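Local coordinates for hypothetical protein PA3352 (Pseudomonas aeruginosa, PDB 2FUP) that probably acts as a FlgN-type export chaperone for flagellar hook-associated proteins, at residues D96-G99 with E100-R104. Numbering follows the deposited sequence.
Sequences DELG and ELLER
Leu98 and Leu102 meet one turn apart in a local i to i+4 contact in the middle of helix 88-114, one of the long helices of this all-helical FlgN-family chain. The two leucines slant across each other, with CG of Leu98 3.9 Å from CD1 of Leu102 and CD1 of Leu98 4.0 Å from CG of Leu102. Their first torsions differ: Leu98 places CG opposite its own backbone N (chi1 -176°), which turns CG back toward Leu102 from a CB that points away from it, while Leu102 keeps CG beside its N (chi1 -65°) and leans back to meet it. Beyond this pair, Leu102 also packs on Leu127 and Leu130 of helix 121-130.

Around the helix, Glu97 and Leu101 run side by side in the same direction, and the methylene CG of Glu97 comes 4.1 Å from CD1 of Leu101. Both also touch Ile16 of helix 7-34, and Leu101 reaches Asn20 there. The carboxylate of Glu97 goes elsewhere, its OE1 in a salt bridge with Arg94 one turn earlier; likewise Asp96 OD1 pairs with Arg75.

Four successive backbone bonds tie the turns together. The amides of Leu101 and Leu102 meet Glu97 O and Leu98 O at 2.9 Å, and those of Glu100 and Glu103 reach Asp96 O and Gly99 O at 3.1 Å. On the outer face, Glu100 and Glu103 are exposed beside Gly99.

Chemically, this part of the helix is amphipathic: Leu101 packs on helix 7-34 and Leu102 on helix 121-130, with Leu98 buried beside Leu102. Asp96 and Glu97 have arginine partners, while Glu100 and Glu103 lie at exposed positions where water can probably help to stabilise their charges.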
# COMPACT_ATOMS: atom_id res chain seq x y z
N ASP A 96 5.07 -2.49 9.34
CA ASP A 96 5.06 -1.13 9.88
C ASP A 96 5.50 -0.11 8.82
O ASP A 96 5.00 1.01 8.77
CB ASP A 96 6.01 -1.04 11.09
CG ASP A 96 5.54 -1.85 12.28
OD1 ASP A 96 4.30 -2.12 12.40
OD2 ASP A 96 6.40 -2.18 13.15
N GLU A 97 6.48 -0.49 8.00
CA GLU A 97 6.89 0.37 6.91
C GLU A 97 5.77 0.58 5.90
O GLU A 97 5.56 1.67 5.38
CB GLU A 97 8.10 -0.18 6.19
CG GLU A 97 8.66 0.67 5.07
CD GLU A 97 9.91 0.09 4.42
OE1 GLU A 97 10.27 -1.12 4.70
OE2 GLU A 97 10.48 0.89 3.62
N LEU A 98 5.09 -0.50 5.53
CA LEU A 98 3.93 -0.37 4.65
C LEU A 98 2.88 0.51 5.23
O LEU A 98 2.33 1.36 4.54
CB LEU A 98 3.37 -1.75 4.32
CG LEU A 98 2.20 -1.75 3.32
CD1 LEU A 98 2.59 -1.16 1.95
CD2 LEU A 98 1.58 -3.13 3.15
N GLY A 99 2.56 0.37 6.53
CA GLY A 99 1.57 1.25 7.11
C GLY A 99 1.96 2.71 7.00
O GLY A 99 1.14 3.57 6.67
N GLU A 100 3.25 3.04 7.21
CA GLU A 100 3.68 4.42 7.08
C GLU A 100 3.53 4.88 5.63
O GLU A 100 3.04 5.98 5.39
CB GLU A 100 5.15 4.51 7.46
CG GLU A 100 5.72 5.88 7.38
CD GLU A 100 7.20 5.87 7.71
OE1 GLU A 100 7.57 5.66 8.86
OE2 GLU A 100 8.00 6.14 6.81
N LEU A 101 3.95 4.04 4.69
CA LEU A 101 3.90 4.46 3.27
C LEU A 101 2.46 4.65 2.82
O LEU A 101 2.20 5.58 2.06
CB LEU A 101 4.56 3.41 2.40
CG LEU A 101 6.10 3.35 2.41
CD1 LEU A 101 6.65 2.11 1.76
CD2 LEU A 101 6.68 4.60 1.68
N LEU A 102 1.55 3.79 3.24
CA LEU A 102 0.14 3.96 2.82
C LEU A 102 -0.43 5.24 3.38
O LEU A 102 -1.21 5.98 2.73
CB LEU A 102 -0.71 2.75 3.19
CG LEU A 102 -0.36 1.46 2.51
CD1 LEU A 102 -1.18 0.25 3.05
CD2 LEU A 102 -0.50 1.59 0.98
N GLU A 103 -0.05 5.59 4.61
CA GLU A 103 -0.53 6.81 5.18
C GLU A 103 0.07 8.02 4.42
O GLU A 103 -0.63 9.03 4.14
CB GLU A 103 -0.16 6.85 6.69
CG GLU A 103 -0.40 8.21 7.37
CD GLU A 103 -0.04 8.16 8.89
OE1 GLU A 103 -0.91 7.75 9.67
OE2 GLU A 103 1.08 8.58 9.28
N ARG A 104 1.36 7.96 4.07
CA ARG A 104 1.97 9.02 3.29
C ARG A 104 1.25 9.18 1.95
O ARG A 104 1.01 10.32 1.51
CB ARG A 104 3.45 8.69 3.06
CG ARG A 104 4.31 8.84 4.30
CD ARG A 104 5.73 8.33 4.09
NE ARG A 104 6.54 9.27 3.31
CZ ARG A 104 7.72 8.99 2.73
NH1 ARG A 104 8.24 7.76 2.78
NH2 ARG A 104 8.37 9.96 2.06